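Local structure of deoxyribodipyrimidine photo-lyase (Oryza sativa Japonica Group, 3UMV) at residues 58-63 / 68-73; 180-185 / 189-194; 374-379 / 474-479. The protein uses light and a bound FAD to split cyclobutane pyrimidine dimers in ultraviolet-damaged DNA back into separate pyrimidines. All blocks are in the same frame, centred on the assembly; numbering follows the deposited sequence.

Interaction 1 (58-63 / 68-73); sequences HAAGLA and SPLAVA
Ala-63 O, a carbonyl oxygen of helix 54-66, accepts the backbone N-H of Ser-68 with N to O at 3.1 Å. The bond is nearly straight, with an N-H...O angle of 173°; a second, weak bond reaches the same oxygen from Ser-66 OG. Ser-68 OG bonds Ser-66 O, a second link within the turn. Beyond these polar links the contact is apolar and buried. Leu-70 sends its side chain from the strand toward the helix, and its two methyl branches divide the work: CD1 lies 3.6 Å from Ala-59 CB, while CD2 lies 3.7 Å from Ala-60 CB. With CG anti to the backbone N (chi1 175°) the branch point is carried toward the helix. At the near end of the same side chain, Leu-70 CB is 4.1 Å from Ala-63 CB, so three alanine methyls of one helix line the leucine from CB to its branches. The axes of 58-63 and 70-73 approach to 8.8 Å, a spacing consistent with the small alanines, and run roughly antiparallel (152°). Ala-59 and Ala-63 also rest on Val-40 of the preceding strand. Strand 40-44, helix 54-66 and the parallel neighbour 70-75 thus form a beta-alpha-beta crossover, the repeating unit of the photolyase alpha/beta domain.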
loop_
_atom_site.group_PDB
_atom_site.type_symbol
_atom_site.label_atom_id
_atom_site.label_comp_id
_atom_site.label_asym_id
_atom_site.label_seq_id
_atom_site.Cartn_x
_atom_site.Cartn_y
_atom_site.Cartn_z
ATOM N N HIS A 58 6.026 -12.871 15.328
ATOM C CA HIS A 58 5.153 -13.086 16.473
ATOM C C HIS A 58 4.571 -14.500 16.470
ATOM O O HIS A 58 4.579 -15.185 17.489
ATOM C CB HIS A 58 4.031 -12.049 16.506
ATOM C CG HIS A 58 3.166 -12.153 17.721
ATOM N ND1 HIS A 58 1.808 -12.388 17.657
ATOM C CD2 HIS A 58 3.473 -12.079 19.037
ATOM C CE1 HIS A 58 1.313 -12.440 18.881
ATOM N NE2 HIS A 58 2.302 -12.254 19.736
ATOM N N ALA A 59 4.076 -14.940 15.316
ATOM C CA ALA A 59 3.526 -16.286 15.198
ATOM C C ALA A 59 4.592 -17.325 15.560
ATOM O O ALA A 59 4.339 -18.214 16.355
ATOM C CB ALA A 59 2.960 -16.531 13.792
ATOM N N ALA A 60 5.778 -17.196 14.969
ATOM C CA ALA A 60 6.882 -18.119 15.221
ATOM C C ALA A 60 7.250 -18.110 16.691
ATOM O O ALA A 60 7.552 -19.151 17.260
ATOM C CB ALA A 60 8.107 -17.753 14.381
ATOM N N GLY A 61 7.235 -16.934 17.307
ATOM C CA GLY A 61 7.557 -16.842 18.722
ATOM C C GLY A 61 6.529 -17.546 19.591
ATOM O O GLY A 61 6.874 -18.131 20.620
ATOM N N LEU A 62 5.263 -17.490 19.188
ATOM C CA LEU A 62 4.201 -18.167 19.926
ATOM C C LEU A 62 4.354 -19.668 19.754
ATOM O O LEU A 62 4.214 -20.436 20.715
ATOM C CB LEU A 62 2.817 -17.725 19.430
ATOM C CG LEU A 62 2.361 -16.297 19.744
ATOM C CD1 LEU A 62 0.957 -16.040 19.197
ATOM C CD2 LEU A 62 2.420 -16.004 21.235
ATOM N N ALA A 63 4.650 -20.078 18.521
ATOM C CA ALA A 63 4.877 -21.481 18.186
ATOM C C ALA A 63 6.050 -22.059 18.975
ATOM O O ALA A 63 5.905 -23.077 19.652
ATOM C CB ALA A 63 5.127 -21.626 16.689
ATOM N N SER A 68 4.813 -25.921 19.453
ATOM C CA SER A 68 3.809 -26.231 18.445
ATOM C C SER A 68 4.313 -25.838 17.065
ATOM O O SER A 68 5.218 -25.005 16.949
ATOM C CB SER A 68 2.509 -25.497 18.760
ATOM O OG SER A 68 2.015 -25.883 20.033
ATOM N N PRO A 69 3.748 -26.456 16.015
ATOM C CA PRO A 69 4.144 -26.156 14.635
ATOM C C PRO A 69 3.571 -24.833 14.135
ATOM O O PRO A 69 2.630 -24.295 14.727
ATOM C CB PRO A 69 3.555 -27.322 13.842
ATOM C CG PRO A 69 2.391 -27.758 14.636
ATOM C CD PRO A 69 2.768 -27.554 16.081
ATOM N N LEU A 70 4.147 -24.341 13.041
ATOM C CA LEU A 70 3.846 -23.021 12.490
ATOM C C LEU A 70 3.514 -23.132 11.007
ATOM O O LEU A 70 4.228 -23.803 10.262
ATOM C CB LEU A 70 5.063 -22.112 12.648
ATOM C CG LEU A 70 4.972 -20.713 12.014
ATOM C CD1 LEU A 70 3.921 -19.873 12.699
ATOM C CD2 LEU A 70 6.312 -20.015 12.062
ATOM N N ALA A 71 2.435 -22.475 10.586
ATOM C CA ALA A 71 2.041 -22.452 9.179
ATOM C C ALA A 71 1.670 -21.039 8.736
ATOM O O ALA A 71 1.251 -20.221 9.556
ATOM C CB ALA A 71 0.876 -23.377 8.931
ATOM N N VAL A 72 1.844 -20.763 7.445
ATOM C CA VAL A 72 1.399 -19.505 6.845
ATOM C C VAL A 72 0.223 -19.810 5.921
ATOM O O VAL A 72 0.226 -20.824 5.210
ATOM C CB VAL A 72 2.524 -18.829 6.021
ATOM C CG1 VAL A 72 1.995 -17.578 5.328
ATOM C CG2 VAL A 72 3.726 -18.513 6.903
ATOM N N ALA A 73 -0.794 -18.956 5.945
ATOM C CA ALA A 73 -1.938 -19.100 5.050
ATOM C C ALA A 73 -2.239 -17.779 4.363
ATOM O O ALA A 73 -2.206 -16.730 5.000
ATOM C CB ALA A 73 -3.173 -19.594 5.821
#

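Interaction 2 (180-185 / 189-194); sequences KMEYSA and RGKVSK
Arg-189 N donates to Ala-185 O over 2.7 Å with an N-H...O angle of 162°, the i to i+4 bond of the first turn of helix 185-193, for which Ser-184 occupies the N-cap position. That carbonyl oxygen also lies over the centre of one face of the Arg-189 guanidinium, 4.0 Å above its plane, because the arginine chain bends back at chi3 (-49°). The end of this side chain is engaged elsewhere, NH1 forming a salt bridge with Glu-318. The second centre of the contact is Glu-182 OE1, which Lys-180 NZ, Lys-191 NZ and Ser-178 OG all bond. Lys-191 NZ meets Glu-182 OE1 at 2.7 Å on the syn side, somewhat out of the carboxylate plane, at the end of a chain extended beyond CG; Lys-180 NZ comes to Glu-182 OE1 from above that plane at 3.2 Å. Lys-180 NZ and Lys-191 NZ themselves stand 3.2 Å apart, a proximity that the shared carboxylate and a water accepting from both would ease. Thr-187 OG1 bonds OE2. With an alanine in place of Glu-182, the two lysine ammonium groups would probably face each other without their common counter-charge. The loop and the helix start lie against helix 310-333: Ala-185 touches Glu-318, Val-322 and Arg-323 there, and Asn-329 bonds the backbone of Lys-180 and Glu-182.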
loop_
_atom_site.group_PDB
_atom_site.type_symbol
_atom_site.label_atom_id
_atom_site.label_comp_id
_atom_site.label_asym_id
_atom_site.label_seq_id
_atom_site.Cartn_x
_atom_site.Cartn_y
_atom_site.Cartn_z
ATOM N N LYS A 180 -5.637 9.297 17.707
ATOM C CA LYS A 180 -6.667 9.936 16.889
ATOM C C LYS A 180 -6.170 10.245 15.480
ATOM O O LYS A 180 -4.979 10.160 15.216
ATOM C CB LYS A 180 -7.190 11.203 17.566
ATOM C CG LYS A 180 -6.165 12.316 17.713
ATOM C CD LYS A 180 -6.832 13.589 18.202
ATOM C CE LYS A 180 -6.042 14.820 17.797
ATOM N NZ LYS A 180 -4.602 14.685 18.130
ATOM N N MET A 181 -7.090 10.578 14.579
ATOM C CA MET A 181 -6.691 11.008 13.248
ATOM C C MET A 181 -5.996 12.360 13.378
ATOM O O MET A 181 -6.502 13.273 14.028
ATOM C CB MET A 181 -7.897 11.084 12.294
ATOM C CG MET A 181 -8.863 12.210 12.553
ATOM S SD MET A 181 -10.178 12.319 11.296
ATOM C CE MET A 181 -11.441 11.337 12.099
ATOM N N GLU A 182 -4.809 12.478 12.796
ATOM C CA GLU A 182 -4.030 13.705 12.913
ATOM C C GLU A 182 -4.326 14.695 11.793
ATOM O O GLU A 182 -4.644 14.294 10.674
ATOM C CB GLU A 182 -2.541 13.369 12.928
ATOM C CG GLU A 182 -2.086 12.649 14.190
ATOM C CD GLU A 182 -2.206 13.516 15.408
ATOM O OE1 GLU A 182 -2.525 12.974 16.487
ATOM O OE2 GLU A 182 -1.963 14.738 15.282
ATOM N N TYR A 183 -4.215 15.986 12.092
ATOM C CA TYR A 183 -4.487 17.010 11.080
ATOM C C TYR A 183 -3.515 16.965 9.887
ATOM O O TYR A 183 -3.925 17.106 8.729
ATOM C CB TYR A 183 -4.500 18.416 11.699
ATOM C CG TYR A 183 -4.815 19.450 10.659
ATOM C CD1 TYR A 183 -3.800 20.127 9.990
ATOM C CD2 TYR A 183 -6.130 19.713 10.299
ATOM C CE1 TYR A 183 -4.095 21.052 9.009
ATOM C CE2 TYR A 183 -6.432 20.634 9.321
ATOM C CZ TYR A 183 -5.418 21.296 8.672
ATOM O OH TYR A 183 -5.726 22.218 7.691
ATOM N N SER A 184 -2.235 16.759 10.166
ATOM C CA SER A 184 -1.210 16.849 9.133
ATOM C C SER A 184 0.072 16.088 9.466
ATOM O O SER A 184 0.223 15.516 10.563
ATOM C CB SER A 184 -0.845 18.307 8.898
ATOM O OG SER A 184 -0.199 18.824 10.060
ATOM N N ALA A 185 1.009 16.114 8.521
ATOM C CA ALA A 185 2.313 15.502 8.727
ATOM C C ALA A 185 3.010 16.145 9.906
ATOM O O ALA A 185 3.646 15.464 10.697
ATOM C CB ALA A 185 3.167 15.622 7.479
ATOM N N ARG A 189 4.128 13.923 12.853
ATOM C CA ARG A 189 5.568 13.822 13.117
ATOM C C ARG A 189 5.903 14.130 14.576
ATOM O O ARG A 189 6.788 13.505 15.168
ATOM C CB ARG A 189 6.335 14.768 12.194
ATOM C CG ARG A 189 7.852 14.657 12.254
ATOM C CD ARG A 189 8.482 15.796 11.436
ATOM N NE ARG A 189 7.878 15.907 10.104
ATOM C CZ ARG A 189 7.220 16.973 9.659
ATOM N NH1 ARG A 189 6.708 16.977 8.431
ATOM N NH2 ARG A 189 7.074 18.043 10.431
ATOM N N GLY A 190 5.199 15.091 15.158
ATOM C CA GLY A 190 5.434 15.463 16.541
ATOM C C GLY A 190 5.277 14.256 17.451
ATOM O O GLY A 190 6.046 14.062 18.386
ATOM N N LYS A 191 4.290 13.422 17.163
ATOM C CA LYS A 191 4.051 12.248 17.992
ATOM C C LYS A 191 5.014 11.094 17.726
ATOM O O LYS A 191 5.568 10.521 18.663
ATOM C CB LYS A 191 2.589 11.799 17.888
ATOM C CG LYS A 191 1.648 12.808 18.521
ATOM C CD LYS A 191 0.241 12.288 18.714
ATOM C CE LYS A 191 -0.666 13.427 19.098
ATOM N NZ LYS A 191 -2.091 13.026 19.127
ATOM N N VAL A 192 5.239 10.762 16.459
ATOM C CA VAL A 192 6.075 9.608 16.148
ATOM C C VAL A 192 7.575 9.843 16.383
ATOM O O VAL A 192 8.304 8.915 16.719
ATOM C CB VAL A 192 5.806 9.036 14.730
ATOM C CG1 VAL A 192 4.368 8.530 14.636
ATOM C CG2 VAL A 192 6.065 10.075 13.653
ATOM N N SER A 193 8.042 11.072 16.202
ATOM C CA SER A 193 9.465 11.334 16.383
ATOM C C SER A 193 9.887 11.022 17.820
ATOM O O SER A 193 11.024 10.608 18.066
ATOM C CB SER A 193 9.823 12.769 15.993
ATOM O OG SER A 193 9.145 13.696 16.814
ATOM N N LYS A 194 8.963 11.200 18.761
ATOM C CA LYS A 194 9.220 10.902 20.173
ATOM C C LYS A 194 9.491 9.426 20.478
ATOM O O LYS A 194 10.196 9.099 21.441
ATOM C CB LYS A 194 8.050 11.369 21.029
ATOM C CG LYS A 194 7.905 12.877 21.112
ATOM C CD LYS A 194 6.667 13.232 21.908
ATOM C CE LYS A 194 6.477 14.727 22.010
ATOM N NZ LYS A 194 5.238 15.030 22.773
HETATM O O HOH W 1 -3.374 14.612 20.814
#

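Interaction 3 (374-379 / 474-479); sequences HDPLWN and AYISYV
Leu-377 and Tyr-475 bring their side chains together at about a right angle, the leucine methyl CD1 standing 3.7 Å from Tyr-475 CD1 and slightly farther from CE1. Leu-377 reaches across because its CG lies opposite the backbone N (chi1 177°), which carries the methyl toward helix 472-489 although the CB itself is not aimed there. The ring is held from other sides too: Val-479 CG2 sits over one face, 3.8 Å above the plane and offset toward the rim, and the hydroxyl is hydrogen-bonded to Glu-384. Beside this pair, Ile-476 points at the start of helix 376-388. Its terminal CD1 lies 4.0 Å from Pro-376 CB and equally far from Leu-377 N. The side chains meet through carbon atoms, with Ile-476 also resting on the backbone of the first turn. That turn is fixed from within by its own cap. Asp-375, the N-cap residue, accepts from Trp-378 N through OD2 at 3.0 Å, the donor coming from above the carboxylate plane, with a weak bond from Leu-377 N in addition. The CB of Trp-378 points away from 474-479, and its ring meets that of Trp-399 with planes about 10° apart. The contact thus packs the C-terminal helix against the helix start that carries one tryptophan of the predicted electron-transfer chain of this flavoprotein.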
loop_
_atom_site.group_PDB
_atom_site.type_symbol
_atom_site.label_atom_id
_atom_site.label_comp_id
_atom_site.label_asym_id
_atom_site.label_seq_id
_atom_site.Cartn_x
_atom_site.Cartn_y
_atom_site.Cartn_z
ATOM N N HIS A 374 -7.961 19.094 -23.209
ATOM C CA HIS A 374 -7.235 20.183 -23.854
ATOM C C HIS A 374 -5.824 20.354 -23.285
ATOM O O HIS A 374 -5.019 21.096 -23.840
ATOM C CB HIS A 374 -7.987 21.496 -23.644
ATOM C CG HIS A 374 -7.979 21.962 -22.222
ATOM N ND1 HIS A 374 -8.811 21.426 -21.263
ATOM C CD2 HIS A 374 -7.217 22.885 -21.587
ATOM C CE1 HIS A 374 -8.580 22.015 -20.102
ATOM N NE2 HIS A 374 -7.620 22.907 -20.272
ATOM N N ASP A 375 -5.538 19.686 -22.174
ATOM C CA ASP A 375 -4.283 19.890 -21.430
ATOM C C ASP A 375 -3.277 18.770 -21.705
ATOM O O ASP A 375 -3.444 17.654 -21.217
ATOM C CB ASP A 375 -4.617 19.968 -19.935
ATOM C CG ASP A 375 -3.388 20.204 -19.047
ATOM O OD1 ASP A 375 -3.567 20.616 -17.874
ATOM O OD2 ASP A 375 -2.251 20.004 -19.508
ATOM N N PRO A 376 -2.223 19.049 -22.497
ATOM C CA PRO A 376 -1.315 17.963 -22.867
ATOM C C PRO A 376 -0.471 17.468 -21.696
ATOM O O PRO A 376 -0.055 16.319 -21.717
ATOM C CB PRO A 376 -0.422 18.597 -23.937
ATOM C CG PRO A 376 -0.459 20.044 -23.634
ATOM C CD PRO A 376 -1.844 20.323 -23.133
ATOM N N LEU A 377 -0.225 18.327 -20.716
ATOM C CA LEU A 377 0.485 17.931 -19.508
ATOM C C LEU A 377 -0.373 16.938 -18.701
ATOM O O LEU A 377 0.119 15.905 -18.259
ATOM C CB LEU A 377 0.856 19.149 -18.671
ATOM C CG LEU A 377 1.553 18.818 -17.346
ATOM C CD1 LEU A 377 2.806 17.951 -17.569
ATOM C CD2 LEU A 377 1.899 20.092 -16.601
ATOM N N TRP A 378 -1.663 17.231 -18.564
ATOM C CA TRP A 378 -2.560 16.326 -17.855
ATOM C C TRP A 378 -2.682 15.011 -18.608
ATOM O O TRP A 378 -2.568 13.935 -18.027
ATOM C CB TRP A 378 -3.938 16.954 -17.644
ATOM C CG TRP A 378 -4.733 16.121 -16.683
ATOM C CD1 TRP A 378 -4.779 16.275 -15.323
ATOM C CD2 TRP A 378 -5.514 14.951 -16.987
ATOM N NE1 TRP A 378 -5.561 15.297 -14.766
ATOM C CE2 TRP A 378 -6.036 14.474 -15.759
ATOM C CE3 TRP A 378 -5.845 14.276 -18.175
ATOM C CZ2 TRP A 378 -6.846 13.335 -15.679
ATOM C CZ3 TRP A 378 -6.666 13.157 -18.098
ATOM C CH2 TRP A 378 -7.162 12.702 -16.853
ATOM N N ASN A 379 -2.897 15.099 -19.919
ATOM C CA ASN A 379 -2.967 13.897 -20.725
ATOM C C ASN A 379 -1.748 13.006 -20.536
ATOM O O ASN A 379 -1.889 11.787 -20.452
ATOM C CB ASN A 379 -3.109 14.241 -22.216
ATOM C CG ASN A 379 -4.438 14.879 -22.563
ATOM O OD1 ASN A 379 -4.575 15.474 -23.637
ATOM N ND2 ASN A 379 -5.422 14.768 -21.679
ATOM N N ALA A 474 9.515 18.081 -22.177
ATOM C CA ALA A 474 10.319 16.877 -22.054
ATOM C C ALA A 474 9.510 15.745 -21.412
ATOM O O ALA A 474 9.575 14.602 -21.856
ATOM C CB ALA A 474 11.608 17.164 -21.269
ATOM N N TYR A 475 8.726 16.065 -20.387
ATOM C CA TYR A 475 7.882 15.059 -19.756
ATOM C C TYR A 475 6.853 14.543 -20.739
ATOM O O TYR A 475 6.619 13.347 -20.848
ATOM C CB TYR A 475 7.180 15.630 -18.525
ATOM C CG TYR A 475 6.225 14.667 -17.857
ATOM C CD1 TYR A 475 4.851 14.870 -17.919
ATOM C CD2 TYR A 475 6.692 13.566 -17.147
ATOM C CE1 TYR A 475 3.975 14.014 -17.298
ATOM C CE2 TYR A 475 5.818 12.698 -16.523
ATOM C CZ TYR A 475 4.455 12.927 -16.608
ATOM O OH TYR A 475 3.557 12.101 -15.998
ATOM N N ILE A 476 6.237 15.465 -21.463
ATOM C CA ILE A 476 5.253 15.090 -22.462
ATOM C C ILE A 476 5.837 14.157 -23.523
ATOM O O ILE A 476 5.233 13.125 -23.827
ATOM C CB ILE A 476 4.610 16.325 -23.091
ATOM C CG1 ILE A 476 3.726 17.018 -22.051
ATOM C CG2 ILE A 476 3.784 15.933 -24.307
ATOM C CD1 ILE A 476 3.328 18.419 -22.442
ATOM N N SER A 477 7.019 14.503 -24.046
ATOM C CA SER A 477 7.737 13.675 -25.020
ATOM C C SER A 477 8.063 12.288 -24.489
ATOM O O SER A 477 7.901 11.291 -25.196
ATOM C CB SER A 477 9.048 14.353 -25.443
ATOM O OG SER A 477 8.793 15.558 -26.130
ATOM N N TYR A 478 8.560 12.248 -23.253
ATOM C CA TYR A 478 8.879 11.010 -22.551
ATOM C C TYR A 478 7.666 10.088 -22.406
ATOM O O TYR A 478 7.763 8.885 -22.632
ATOM C CB TYR A 478 9.470 11.344 -21.182
ATOM C CG TYR A 478 9.383 10.239 -20.161
ATOM C CD1 TYR A 478 8.370 10.227 -19.211
ATOM C CD2 TYR A 478 10.313 9.216 -20.143
ATOM C CE1 TYR A 478 8.289 9.216 -18.269
ATOM C CE2 TYR A 478 10.245 8.206 -19.219
ATOM C CZ TYR A 478 9.237 8.203 -18.286
ATOM O OH TYR A 478 9.188 7.185 -17.365
ATOM N N VAL A 479 6.518 10.644 -22.042
ATOM C CA VAL A 479 5.321 9.813 -21.951
ATOM C C VAL A 479 4.849 9.336 -23.329
ATOM O O VAL A 479 4.454 8.179 -23.490
ATOM C CB VAL A 479 4.168 10.501 -21.215
ATOM C CG1 VAL A 479 2.946 9.598 -21.214
ATOM C CG2 VAL A 479 4.562 10.833 -19.773
#

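In the fold
Along the chain the three contacts come in series, none enclosing or crossing another. Interaction 1 closes a short link, four residues between its segments, where helix 54-66 runs out toward strand 70-75 in the alpha/beta domain. Interaction 2 is just as local: three helical residues separate its segments, and it joins the preceding loop to the start of helix 185-193, next to helix 310-333, whose Arg-323 is a probable FAD-binding residue. Interaction 3 is the long-range one, bridging 94 residues to bring helix 472-489 near the C terminus back to helix 376-388. Interactions 1 and 3 lie on opposite sides of the chain's centre, their own centres about 51 Å apart.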